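Local coordinates for spermidine synthase (Corynebacterium glutamicum ATCC 13032, PDB 3GJY), which probably transfers an aminopropyl group from decarboxylated S-adenosylmethionine to putrescine to make spermidine, at residues S55-V59 with G99-M103; S114-E120 with P139-V145; F220-I226 with I240-D246; E248-S252 with Q272-E276. One frame throughout, in Å; residues are numbered along the deposited sequence.

Interaction 1. Residues S55-V59 with G99-M103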
loop_
_atom_site.group_PDB
_atom_site.type_symbol
_atom_site.label_atom_id
_atom_site.label_comp_id
_atom_site.label_asym_id
_atom_site.label_seq_id
_atom_site.Cartn_x
_atom_site.Cartn_y
_atom_site.Cartn_z
ATOM N N SER A 55 -11.014 6.897 -4.411
ATOM C CA SER A 55 -9.655 6.647 -3.944
ATOM C C SER A 55 -9.536 6.374 -2.455
ATOM O O SER A 55 -8.645 5.667 -2.045
ATOM C CB SER A 55 -8.723 7.763 -4.372
ATOM O OG SER A 55 -8.579 7.675 -5.780
ATOM N N SER A 56 -10.379 6.985 -1.647
ATOM C CA SER A 56 -10.465 6.569 -0.252
ATOM C C SER A 56 -11.881 6.787 0.291
ATOM O O SER A 56 -12.695 7.483 -0.331
ATOM C CB SER A 56 -9.443 7.295 0.632
ATOM O OG SER A 56 -9.433 6.647 1.886
ATOM N N HIS A 57 -12.180 6.160 1.426
ATOM C CA HIS A 57 -13.427 6.389 2.125
ATOM C C HIS A 57 -13.138 6.416 3.600
ATOM O O HIS A 57 -12.385 5.563 4.081
ATOM C CB HIS A 57 -14.459 5.311 1.773
ATOM C CG HIS A 57 -15.762 5.540 2.443
ATOM N ND1 HIS A 57 -15.988 5.163 3.752
ATOM C CD2 HIS A 57 -16.884 6.174 2.029
ATOM C CE1 HIS A 57 -17.192 5.564 4.112
ATOM N NE2 HIS A 57 -17.759 6.153 3.080
ATOM N N ILE A 58 -13.691 7.410 4.301
ATOM C CA ILE A 58 -13.467 7.538 5.744
ATOM C C ILE A 58 -14.787 7.787 6.461
ATOM O O ILE A 58 -15.755 8.301 5.863
ATOM C CB ILE A 58 -12.489 8.660 6.089
ATOM C CG1 ILE A 58 -12.988 10.027 5.594
ATOM C CG2 ILE A 58 -11.109 8.342 5.488
ATOM C CD1 ILE A 58 -12.051 11.208 5.953
ATOM N N VAL A 59 -14.827 7.394 7.727
ATOM C CA VAL A 59 -15.900 7.825 8.617
ATOM C C VAL A 59 -15.199 8.613 9.713
ATOM O O VAL A 59 -14.318 8.085 10.417
ATOM C CB VAL A 59 -16.649 6.622 9.202
ATOM C CG1 VAL A 59 -17.701 7.128 10.205
ATOM C CG2 VAL A 59 -17.301 5.754 8.088
ATOM N N GLY A 99 -4.061 7.348 -0.629
ATOM C CA GLY A 99 -5.161 8.285 -0.764
ATOM C C GLY A 99 -5.705 8.734 0.574
ATOM O O GLY A 99 -6.017 7.913 1.447
ATOM N N ALA A 100 -5.800 10.054 0.695
ATOM C CA ALA A 100 -6.257 10.740 1.850
ATOM C C ALA A 100 -5.473 10.473 3.143
ATOM O O ALA A 100 -5.988 10.804 4.196
ATOM C CB ALA A 100 -7.780 10.426 2.077
ATOM N N CYS A 101 -4.299 9.823 3.079
ATOM C CA CYS A 101 -3.616 9.340 4.294
ATOM C C CYS A 101 -4.426 8.351 5.126
ATOM O O CYS A 101 -4.175 8.195 6.319
ATOM C CB CYS A 101 -3.191 10.514 5.188
ATOM S SG CYS A 101 -2.011 11.649 4.432
ATOM N N THR A 102 -5.393 7.678 4.498
ATOM C CA THR A 102 -6.289 6.808 5.247
ATOM C C THR A 102 -5.598 5.572 5.823
ATOM O O THR A 102 -5.875 5.193 6.978
ATOM C CB THR A 102 -7.468 6.450 4.367
ATOM O OG1 THR A 102 -8.105 7.687 3.968
ATOM C CG2 THR A 102 -8.464 5.460 5.060
HETATM N N MSE A 103 -4.725 4.914 5.056
HETATM C CA MSE A 103 -3.980 3.785 5.598
HETATM C C MSE A 103 -3.086 4.218 6.789
HETATM O O MSE A 103 -2.977 3.523 7.796
HETATM C CB MSE A 103 -3.125 3.172 4.476
HETATM C CG MSE A 103 -2.697 1.755 4.704
HETATM SE SE MSE A 103 -4.035 0.343 4.237
HETATM C CE MSE A 103 -4.998 0.228 5.960
#

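Interaction 2. Residues S114-E120 with P139-V145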
loop_
_atom_site.group_PDB
_atom_site.type_symbol
_atom_site.label_atom_id
_atom_site.label_comp_id
_atom_site.label_asym_id
_atom_site.label_seq_id
_atom_site.Cartn_x
_atom_site.Cartn_y
_atom_site.Cartn_z
ATOM N N SER A 114 3.028 4.216 16.924
ATOM C CA SER A 114 3.681 4.187 15.607
ATOM C C SER A 114 3.834 5.584 15.003
ATOM O O SER A 114 3.065 6.507 15.318
ATOM C CB SER A 114 2.935 3.252 14.639
ATOM O OG SER A 114 1.654 3.765 14.262
ATOM N N ARG A 115 4.870 5.722 14.194
ATOM C CA ARG A 115 5.092 6.917 13.406
ATOM C C ARG A 115 4.868 6.579 11.952
ATOM O O ARG A 115 5.605 5.747 11.399
ATOM C CB ARG A 115 6.522 7.406 13.586
ATOM C CG ARG A 115 6.777 8.044 14.964
ATOM C CD ARG A 115 8.137 8.721 15.050
ATOM N NE ARG A 115 9.200 7.748 15.223
ATOM C CZ ARG A 115 10.494 7.971 14.943
ATOM N NH1 ARG A 115 10.898 9.130 14.390
ATOM N NH2 ARG A 115 11.405 7.009 15.189
ATOM N N ASN A 116 3.867 7.205 11.332
ATOM C CA ASN A 116 3.522 6.944 9.917
ATOM C C ASN A 116 3.900 8.155 9.095
ATOM O O ASN A 116 3.441 9.256 9.395
ATOM C CB ASN A 116 2.011 6.702 9.773
ATOM C CG ASN A 116 1.576 5.406 10.436
ATOM O OD1 ASN A 116 1.484 4.347 9.766
ATOM N ND2 ASN A 116 1.391 5.443 11.751
ATOM N N THR A 117 4.767 7.963 8.112
ATOM C CA THR A 117 5.163 9.060 7.223
ATOM C C THR A 117 4.590 8.789 5.846
ATOM O O THR A 117 4.843 7.719 5.292
ATOM C CB THR A 117 6.684 9.180 7.156
ATOM O OG1 THR A 117 7.170 9.435 8.478
ATOM C CG2 THR A 117 7.110 10.293 6.241
ATOM N N VAL A 118 3.816 9.731 5.322
ATOM C CA VAL A 118 3.193 9.585 4.010
ATOM C C VAL A 118 3.921 10.513 3.049
ATOM O O VAL A 118 4.001 11.705 3.294
ATOM C CB VAL A 118 1.663 9.936 4.051
ATOM C CG1 VAL A 118 1.037 9.710 2.661
ATOM C CG2 VAL A 118 0.935 9.093 5.123
ATOM N N VAL A 119 4.413 9.960 1.953
ATOM C CA VAL A 119 5.043 10.738 0.889
ATOM C C VAL A 119 3.999 10.920 -0.197
ATOM O O VAL A 119 3.581 9.945 -0.870
ATOM C CB VAL A 119 6.297 10.059 0.311
ATOM C CG1 VAL A 119 6.934 10.963 -0.781
ATOM C CG2 VAL A 119 7.280 9.697 1.430
ATOM N N GLU A 120 3.536 12.161 -0.329
ATOM C CA GLU A 120 2.431 12.486 -1.248
ATOM C C GLU A 120 2.926 13.498 -2.283
ATOM O O GLU A 120 3.479 14.544 -1.916
ATOM C CB GLU A 120 1.271 13.085 -0.423
ATOM C CG GLU A 120 0.183 13.750 -1.281
ATOM C CD GLU A 120 -0.353 12.796 -2.341
ATOM O OE1 GLU A 120 -0.539 11.586 -2.054
ATOM O OE2 GLU A 120 -0.588 13.244 -3.462
ATOM N N PRO A 139 4.175 13.336 14.967
ATOM C CA PRO A 139 4.691 12.370 13.993
ATOM C C PRO A 139 3.817 11.108 13.844
ATOM O O PRO A 139 4.198 10.197 13.092
ATOM C CB PRO A 139 6.054 12.001 14.590
ATOM C CG PRO A 139 5.791 12.031 16.082
ATOM C CD PRO A 139 4.905 13.244 16.254
ATOM N N ARG A 140 2.663 11.035 14.503
ATOM C CA ARG A 140 1.808 9.822 14.354
ATOM C C ARG A 140 1.429 9.656 12.899
ATOM O O ARG A 140 1.507 8.557 12.361
ATOM C CB ARG A 140 0.587 9.870 15.275
ATOM C CG ARG A 140 0.996 9.755 16.737
ATOM C CD ARG A 140 -0.234 9.806 17.613
ATOM N NE ARG A 140 -1.052 8.636 17.367
ATOM C CZ ARG A 140 -2.363 8.552 17.604
ATOM N NH1 ARG A 140 -3.008 7.420 17.332
ATOM N NH2 ARG A 140 -3.046 9.592 18.106
ATOM N N VAL A 141 0.997 10.744 12.278
ATOM C CA VAL A 141 0.915 10.838 10.807
ATOM C C VAL A 141 1.631 12.116 10.408
ATOM O O VAL A 141 1.267 13.191 10.864
ATOM C CB VAL A 141 -0.534 10.829 10.242
ATOM C CG1 VAL A 141 -0.499 11.067 8.696
ATOM C CG2 VAL A 141 -1.207 9.471 10.554
ATOM N N LYS A 142 2.681 11.971 9.603
ATOM C CA LYS A 142 3.500 13.094 9.096
ATOM C C LYS A 142 3.492 13.045 7.593
ATOM O O LYS A 142 3.698 11.958 7.040
ATOM C CB LYS A 142 4.929 12.987 9.617
ATOM C CG LYS A 142 5.901 14.099 9.184
ATOM C CD LYS A 142 7.287 13.786 9.865
ATOM C CE LYS A 142 8.328 14.851 9.644
ATOM N NZ LYS A 142 9.618 14.472 10.339
ATOM N N ILE A 143 3.195 14.155 6.932
ATOM C CA ILE A 143 3.121 14.175 5.447
ATOM C C ILE A 143 4.339 14.883 4.884
ATOM O O ILE A 143 4.684 15.991 5.326
ATOM C CB ILE A 143 1.825 14.857 4.938
ATOM C CG1 ILE A 143 0.576 14.235 5.622
ATOM C CG2 ILE A 143 1.756 14.808 3.421
ATOM C CD1 ILE A 143 -0.674 15.062 5.470
ATOM N N ARG A 144 5.007 14.227 3.944
ATOM C CA ARG A 144 6.090 14.854 3.191
ATOM C C ARG A 144 5.599 14.993 1.757
ATOM O O ARG A 144 5.240 13.980 1.137
ATOM C CB ARG A 144 7.348 13.965 3.265
ATOM C CG ARG A 144 8.506 14.498 2.500
ATOM C CD ARG A 144 9.743 13.662 2.695
ATOM N NE ARG A 144 10.771 14.146 1.792
ATOM C CZ ARG A 144 12.024 13.703 1.819
ATOM N NH1 ARG A 144 12.371 12.794 2.706
ATOM N NH2 ARG A 144 12.894 14.180 0.956
ATOM N N VAL A 145 5.640 16.219 1.220
ATOM C CA VAL A 145 5.222 16.457 -0.167
ATOM C C VAL A 145 6.489 16.332 -1.008
ATOM O O VAL A 145 7.410 17.177 -0.917
ATOM C CB VAL A 145 4.567 17.817 -0.340
ATOM C CG1 VAL A 145 4.241 18.040 -1.820
ATOM C CG2 VAL A 145 3.300 17.857 0.513
HETATM O O HOH W 1 0.340 6.461 16.052
HETATM O O HOH W 2 6.341 10.275 11.268
#

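Interaction 3. Residues F220-I226 with I240-D246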
loop_
_atom_site.group_PDB
_atom_site.type_symbol
_atom_site.label_atom_id
_atom_site.label_comp_id
_atom_site.label_asym_id
_atom_site.label_seq_id
_atom_site.Cartn_x
_atom_site.Cartn_y
_atom_site.Cartn_z
ATOM N N PHE A 220 14.340 -9.667 -1.863
ATOM C CA PHE A 220 13.847 -10.190 -0.576
ATOM C C PHE A 220 13.951 -11.703 -0.585
ATOM O O PHE A 220 13.646 -12.339 -1.588
ATOM C CB PHE A 220 12.379 -9.789 -0.360
ATOM C CG PHE A 220 12.181 -8.287 -0.221
ATOM C CD1 PHE A 220 12.495 -7.648 0.959
ATOM C CD2 PHE A 220 11.817 -7.513 -1.330
ATOM C CE1 PHE A 220 12.346 -6.259 1.094
ATOM C CE2 PHE A 220 11.650 -6.117 -1.210
ATOM C CZ PHE A 220 11.957 -5.487 0.006
ATOM N N GLU A 221 14.267 -12.289 0.565
ATOM C CA GLU A 221 14.345 -13.759 0.647
ATOM C C GLU A 221 12.965 -14.414 0.560
ATOM O O GLU A 221 12.835 -15.548 0.125
ATOM C CB GLU A 221 15.004 -14.190 1.969
ATOM C CG GLU A 221 16.503 -13.858 2.097
ATOM C CD GLU A 221 17.038 -14.242 3.482
ATOM O OE1 GLU A 221 16.784 -15.395 3.926
ATOM O OE2 GLU A 221 17.696 -13.401 4.133
ATOM N N HIS A 222 11.920 -13.697 0.958
ATOM C CA HIS A 222 10.575 -14.311 1.065
ATOM C C HIS A 222 9.517 -13.386 0.483
ATOM O O HIS A 222 9.663 -12.162 0.521
ATOM C CB HIS A 222 10.230 -14.678 2.520
ATOM C CG HIS A 222 11.247 -15.564 3.147
ATOM N ND1 HIS A 222 11.407 -16.875 2.755
ATOM C CD2 HIS A 222 12.216 -15.312 4.061
ATOM C CE1 HIS A 222 12.415 -17.404 3.426
ATOM N NE2 HIS A 222 12.925 -16.480 4.224
ATOM N N VAL A 223 8.463 -13.997 -0.062
ATOM C CA VAL A 223 7.326 -13.258 -0.653
ATOM C C VAL A 223 6.032 -13.969 -0.356
ATOM O O VAL A 223 6.011 -15.178 -0.125
ATOM C CB VAL A 223 7.468 -13.096 -2.190
ATOM C CG1 VAL A 223 8.570 -12.068 -2.572
ATOM C CG2 VAL A 223 7.760 -14.462 -2.853
ATOM N N ALA A 224 4.942 -13.203 -0.380
ATOM C CA ALA A 224 3.594 -13.728 -0.223
ATOM C C ALA A 224 2.630 -12.736 -0.837
ATOM O O ALA A 224 2.996 -11.569 -1.093
ATOM C CB ALA A 224 3.258 -13.930 1.268
ATOM N N VAL A 225 1.402 -13.193 -1.079
ATOM C CA VAL A 225 0.399 -12.316 -1.662
ATOM C C VAL A 225 -0.981 -12.470 -1.021
ATOM O O VAL A 225 -1.301 -13.493 -0.402
ATOM C CB VAL A 225 0.303 -12.444 -3.239
ATOM C CG1 VAL A 225 1.618 -12.194 -3.976
ATOM C CG2 VAL A 225 -0.353 -13.681 -3.649
ATOM N N ILE A 226 -1.777 -11.421 -1.167
ATOM C CA ILE A 226 -3.209 -11.474 -0.905
ATOM C C ILE A 226 -3.944 -11.033 -2.147
ATOM O O ILE A 226 -3.712 -9.956 -2.680
ATOM C CB ILE A 226 -3.599 -10.605 0.293
ATOM C CG1 ILE A 226 -3.044 -11.195 1.613
ATOM C CG2 ILE A 226 -5.152 -10.546 0.409
ATOM C CD1 ILE A 226 -3.012 -10.220 2.739
ATOM N N ILE A 240 -3.995 -6.898 -6.253
ATOM C CA ILE A 240 -3.243 -7.942 -5.576
ATOM C C ILE A 240 -2.248 -7.240 -4.658
ATOM O O ILE A 240 -1.571 -6.289 -5.064
ATOM C CB ILE A 240 -2.562 -8.912 -6.617
ATOM C CG1 ILE A 240 -1.809 -10.033 -5.903
ATOM C CG2 ILE A 240 -1.679 -8.130 -7.601
ATOM C CD1 ILE A 240 -1.429 -11.189 -6.839
ATOM N N ILE A 241 -2.184 -7.695 -3.418
ATOM C CA ILE A 241 -1.242 -7.149 -2.440
ATOM C C ILE A 241 0.021 -8.027 -2.486
ATOM O O ILE A 241 -0.041 -9.243 -2.263
ATOM C CB ILE A 241 -1.843 -7.191 -1.024
ATOM C CG1 ILE A 241 -3.192 -6.422 -0.960
ATOM C CG2 ILE A 241 -0.814 -6.636 -0.026
ATOM C CD1 ILE A 241 -3.198 -5.038 -1.578
ATOM N N LEU A 242 1.152 -7.405 -2.800
ATOM C CA LEU A 242 2.456 -8.075 -2.919
ATOM C C LEU A 242 3.279 -7.789 -1.689
ATOM O O LEU A 242 3.472 -6.616 -1.327
ATOM C CB LEU A 242 3.182 -7.515 -4.148
ATOM C CG LEU A 242 2.351 -7.476 -5.449
ATOM C CD1 LEU A 242 3.205 -6.864 -6.574
ATOM C CD2 LEU A 242 1.873 -8.878 -5.859
HETATM N N MSE A 243 3.753 -8.851 -1.028
HETATM C CA MSE A 243 4.527 -8.694 0.191
HETATM C C MSE A 243 5.931 -9.292 0.044
HETATM O O MSE A 243 6.084 -10.382 -0.512
HETATM C CB MSE A 243 3.792 -9.266 1.407
HETATM C CG MSE A 243 2.472 -8.551 1.688
HETATM SE SE MSE A 243 1.515 -9.271 3.176
HETATM C CE MSE A 243 0.838 -10.800 2.259
ATOM N N GLY A 244 6.942 -8.571 0.524
ATOM C CA GLY A 244 8.320 -9.057 0.488
ATOM C C GLY A 244 8.981 -8.801 1.835
ATOM O O GLY A 244 8.713 -7.783 2.482
ATOM N N SER A 245 9.792 -9.751 2.303
ATOM C CA SER A 245 10.552 -9.575 3.533
ATOM C C SER A 245 11.660 -10.612 3.580
ATOM O O SER A 245 11.544 -11.690 2.946
ATOM C CB SER A 245 9.651 -9.847 4.743
ATOM O OG SER A 245 10.333 -9.644 5.987
ATOM N N ASP A 246 12.714 -10.307 4.346
ATOM C CA ASP A 246 13.696 -11.347 4.686
ATOM C C ASP A 246 13.227 -12.277 5.814
ATOM O O ASP A 246 13.858 -13.303 6.074
ATOM C CB ASP A 246 15.056 -10.760 5.037
ATOM C CG ASP A 246 15.743 -10.143 3.826
ATOM O OD1 ASP A 246 15.451 -10.526 2.670
ATOM O OD2 ASP A 246 16.627 -9.304 4.071
HETATM O O HOH W 3 16.922 -13.299 7.541
#

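Interaction 4. Residues E248-S252 with Q272-E276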
loop_
_atom_site.group_PDB
_atom_site.type_symbol
_atom_site.label_atom_id
_atom_site.label_comp_id
_atom_site.label_asym_id
_atom_site.label_seq_id
_atom_site.Cartn_x
_atom_site.Cartn_y
_atom_site.Cartn_z
ATOM N N GLU A 248 10.466 -14.982 7.026
ATOM C CA GLU A 248 9.507 -15.914 6.441
ATOM C C GLU A 248 8.058 -15.492 6.654
ATOM O O GLU A 248 7.707 -15.032 7.726
ATOM C CB GLU A 248 9.696 -17.316 7.048
ATOM C CG GLU A 248 11.004 -17.937 6.703
ATOM C CD GLU A 248 11.104 -19.349 7.186
ATOM O OE1 GLU A 248 10.366 -20.208 6.657
ATOM O OE2 GLU A 248 11.930 -19.587 8.082
ATOM N N PHE A 249 7.246 -15.631 5.611
ATOM C CA PHE A 249 5.810 -15.448 5.710
ATOM C C PHE A 249 5.154 -16.735 6.172
ATOM O O PHE A 249 5.716 -17.841 6.026
ATOM C CB PHE A 249 5.254 -14.999 4.357
ATOM C CG PHE A 249 5.644 -13.578 4.001
ATOM C CD1 PHE A 249 5.085 -12.490 4.696
ATOM C CD2 PHE A 249 6.629 -13.334 3.079
ATOM C CE1 PHE A 249 5.464 -11.184 4.399
ATOM C CE2 PHE A 249 6.997 -12.024 2.769
ATOM C CZ PHE A 249 6.434 -10.959 3.454
ATOM N N PHE A 250 3.957 -16.600 6.714
ATOM C CA PHE A 250 3.219 -17.760 7.225
ATOM C C PHE A 250 2.926 -18.745 6.080
ATOM O O PHE A 250 2.730 -18.363 4.913
ATOM C CB PHE A 250 1.958 -17.283 7.969
ATOM C CG PHE A 250 2.275 -16.416 9.171
ATOM C CD1 PHE A 250 2.934 -16.952 10.276
ATOM C CD2 PHE A 250 1.940 -15.074 9.183
ATOM C CE1 PHE A 250 3.237 -16.154 11.392
ATOM C CE2 PHE A 250 2.239 -14.267 10.294
ATOM C CZ PHE A 250 2.875 -14.819 11.392
ATOM N N SER A 251 2.952 -20.029 6.401
ATOM C CA SER A 251 2.587 -21.038 5.426
ATOM C C SER A 251 1.089 -21.179 5.390
ATOM O O SER A 251 0.420 -20.890 6.380
ATOM C CB SER A 251 3.186 -22.378 5.816
ATOM O OG SER A 251 4.574 -22.395 5.548
ATOM N N SER A 252 0.584 -21.636 4.252
ATOM C CA SER A 252 -0.829 -21.852 4.075
ATOM C C SER A 252 -1.426 -22.790 5.111
ATOM O O SER A 252 -2.579 -22.624 5.491
ATOM C CB SER A 252 -1.126 -22.315 2.648
ATOM O OG SER A 252 -1.331 -21.149 1.862
ATOM N N GLN A 272 -8.016 -14.227 -0.835
ATOM C CA GLN A 272 -7.207 -15.419 -0.549
ATOM C C GLN A 272 -5.774 -14.982 -0.201
ATOM O O GLN A 272 -5.198 -14.127 -0.877
ATOM C CB GLN A 272 -7.159 -16.330 -1.792
ATOM C CG GLN A 272 -8.547 -16.912 -2.144
ATOM C CD GLN A 272 -8.660 -17.548 -3.519
ATOM O OE1 GLN A 272 -7.746 -17.485 -4.352
ATOM N NE2 GLN A 272 -9.827 -18.135 -3.781
ATOM N N TYR A 273 -5.225 -15.596 0.836
ATOM C CA TYR A 273 -3.813 -15.485 1.177
ATOM C C TYR A 273 -3.057 -16.603 0.461
ATOM O O TYR A 273 -3.461 -17.770 0.505
ATOM C CB TYR A 273 -3.623 -15.645 2.686
ATOM C CG TYR A 273 -2.168 -15.711 3.118
ATOM C CD1 TYR A 273 -1.351 -14.578 3.061
ATOM C CD2 TYR A 273 -1.588 -16.912 3.552
ATOM C CE1 TYR A 273 -0.026 -14.630 3.443
ATOM C CE2 TYR A 273 -0.247 -16.968 3.945
ATOM C CZ TYR A 273 0.534 -15.826 3.881
ATOM O OH TYR A 273 1.856 -15.846 4.265
ATOM N N LYS A 274 -1.961 -16.236 -0.200
ATOM C CA LYS A 274 -1.133 -17.223 -0.892
ATOM C C LYS A 274 0.281 -17.129 -0.361
ATOM O O LYS A 274 0.897 -16.039 -0.316
ATOM C CB LYS A 274 -1.104 -16.953 -2.409
ATOM C CG LYS A 274 -2.463 -16.842 -3.106
ATOM C CD LYS A 274 -3.257 -18.140 -3.047
ATOM C CE LYS A 274 -4.363 -18.137 -4.063
ATOM N NZ LYS A 274 -5.229 -19.312 -3.799
ATOM N N ASP A 275 0.812 -18.285 0.001
ATOM C CA ASP A 275 2.112 -18.347 0.649
ATOM C C ASP A 275 3.247 -18.327 -0.374
ATOM O O ASP A 275 3.015 -18.288 -1.604
ATOM C CB ASP A 275 2.195 -19.532 1.648
ATOM C CG ASP A 275 2.220 -20.916 0.994
ATOM O OD1 ASP A 275 2.398 -21.057 -0.237
ATOM O OD2 ASP A 275 2.108 -21.876 1.789
ATOM N N GLU A 276 4.472 -18.317 0.128
ATOM C CA GLU A 276 5.644 -18.219 -0.761
ATOM C C GLU A 276 5.724 -19.335 -1.809
ATOM O O GLU A 276 6.052 -19.054 -2.969
ATOM C CB GLU A 276 6.930 -18.196 0.053
ATOM C CG GLU A 276 8.155 -18.081 -0.800
ATOM C CD GLU A 276 9.413 -17.927 -0.001
ATOM O OE1 GLU A 276 9.352 -17.490 1.152
ATOM O OE2 GLU A 276 10.492 -18.283 -0.525
HETATM O O HOH W 4 7.776 -17.453 3.347
HETATM O O HOH W 5 5.173 -18.477 3.042
HETATM O O HOH W 6 -0.960 -20.686 -0.518
HETATM O O HOH W 7 -3.382 -19.665 2.295
#

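Interaction 1. Residues S55-V59 with G99-M103
S56 and T102 meet hydroxyl to hydroxyl, and this is the one hydrogen bond between the two segments: S56 OG donates to T102 OG1 at 2.7 Å. Both side chains start out toward the opposing segment. The serine hydroxyl lies opposite its own backbone N (chi1 -169°), which carries it across to the threonine. Within the loop, T102 N donates to G99 O at 3.1 Å, closing the turn just before the helix, where C101 occupies the N-cap position.

These residues follow strand 92-96 in a glycine-rich run that leads into helix 102-110. That is consistent with the glycine-rich loop after the first strand of the Rossmann-like AdoMet methyltransferase fold (motif I), which in relatives binds the cofactor, so the contact sets the edge strand of the N-terminal antiparallel sheet against a probable cofactor loop. A formic acid molecule, probably from the crystallisation liquor, lies close to G99. S55 and S56 form a classic beta bulge opposite I48.

The remaining contacts are van der Waals. I58 CG2 reaches T102 OG1 at 3.4 Å, the two side chains crossing at a slant, while S56 CB rests on A100 CB at 3.8 Å and near G99 O at 3.6 Å. M71 of helix 69-85 packs against both S56 and T102, and I48 meets A100.

Interaction 2. Residues S114-E120 with P139-V145
N116 binds R140 twice: its backbone N donates to R140 O at 2.9 Å, and its side-chain ND2 reaches the same oxygen at 3.2 Å. The backbone donor stands 50° above the carbonyl plane, whereas ND2 approaches almost in line with the C=O, so one acceptor serves two N-H groups from different directions. The first torsion (chi1 -68°) sets N116 CG beside the residue's own backbone N, and ND2 and N thus converge on R140 O; S114 OG takes a further bond from ND2, and H95 binds OD1.

The tight part is the parallel ladder that runs on from there. K142 N meets N116 O and V118 N meets K142 O, each at 2.8 Å, and R144 N to V118 O has a nearly straight N-H...O angle of 168°. V118, V141 and I143 add apolar packing, though V118 CG2 touches V141 CG1 only lightly, at 4.3 Å.

T117, K142 and R144 form the looser side. K142 and R144 send extended chains outward, R144 pairing with D146, and a water joins T117 OG1 to P139 O. At the strand start R115 CD only brushes P139 CB at 3.9 Å.

Strand 141-145 is one of the two edge strands of the mixed sheet, and helix 123-132 connects the pair as a beta-alpha-beta crossover. Helix 102-110 packs on N116 and V118, helix 123-132 on I143 and V145, and strand 92-96 lies on the far side of 115-120.

Interaction 3. Residues F220-I226 with I240-D246
The antiparallel pair of strands 222-227 and 238-245 belongs to the C-terminal part of a methyltransferase-like sheet, where the later strand inserts beside 194-202 to give the order 3-2-1-4-5-7-6. A224 with M243 and I226 with I241 are hydrogen-bonded pairs; M243 N meets A224 O at 2.8 Å, and I241 N meets I226 O at 2.8 Å with a 171° N-H...O angle. H222 and S245 pair likewise: S245 N donates to H222 O at 3.0 Å (166°), but the return bond from H222 N to S245 O is weak, its angle only 130°. One step further on, at E221, a side chain takes over, D246 OD1 accepting from E221 N at 3.0 Å.

On one face, M243 CE, brought round by a bend at chi3, lies against I226 CD1 at 3.9 Å and A224 CB at 4.1 Å. On the other, V225 CG1 runs beside L242 CD2 at 3.8 Å. One face of the F220 ring lies over the backbone of G244, which has no side chain there.

E221 OE2 and D246 OD1 approach to 3.9 Å, like charges that would probably disfavour each other. The E221 N-H and the H187 bond to D246 OD2 probably offset that cost; polar side-chain contacts across the pair gather at this strand end.

Interaction 4. Residues E248-S252 with Q272-E276
Y273 OH donates to F250 O at 2.7 Å, with the carbonyl oxygen lying at the edge of the ring and in its plane. The phenol reaches that far because the ring leaves opposite the backbone N (chi1 173°). F249 CB touches the same hydroxyl at 3.5 Å. The second direct bond comes from S252 N, which reaches D275 OD2 at 2.9 Å along a nearly straight line (165°), meeting the oxygen on its anti side, somewhat out of the carboxylate plane. S252 CB lies 3.4 Å from that oxygen, and D275 CB is 3.5 Å from F250 O.

Waters form the next layer. One links F249 N to E276 OE1, another sits between F250 O and E276 N, and two more bridge S252 OG to D275 N and to Y273 O. The loop is therefore held partly through solvent, as suits a contact at the surface.

Further out, I260 and L264 of helix 255-264 pack on Y273, and M243 and A224 of the sheet cover F249. E276 is positioned by R280 and by H222.

D275 sits at the N-cap of helix 276-282, its OD1 accepting from W278 N while OD2 serves the loop, so one carboxylate both caps the helix and also holds the loop at S252. Strand 272-274 is one of the two edge strands of the mixed sheet, and the site is an N-capped helix start beside that edge.

Overall arrangement
Interactions 1 and 3 are buried, interaction 2 partly so, and interaction 4 lies at the surface. Interactions 2 and 3 are both strand ladders of the one mixed sheet, parallel in the first and antiparallel in the second, with centres 23 Å apart. Interaction 4 adjoins interaction 3: V225 O meets K274 N at 2.8 Å and H222 ND1 meets E276 OE1 at 2.7 Å, but side-chain and water bonds dominate within interaction 4. Interaction 1 instead joins the N-terminal sheet to the loop ahead of helix 102-110, by one hydroxyl pair and van der Waals contact, and reaches interaction 2 through C101 SG, 3.8 Å from I143 CD1.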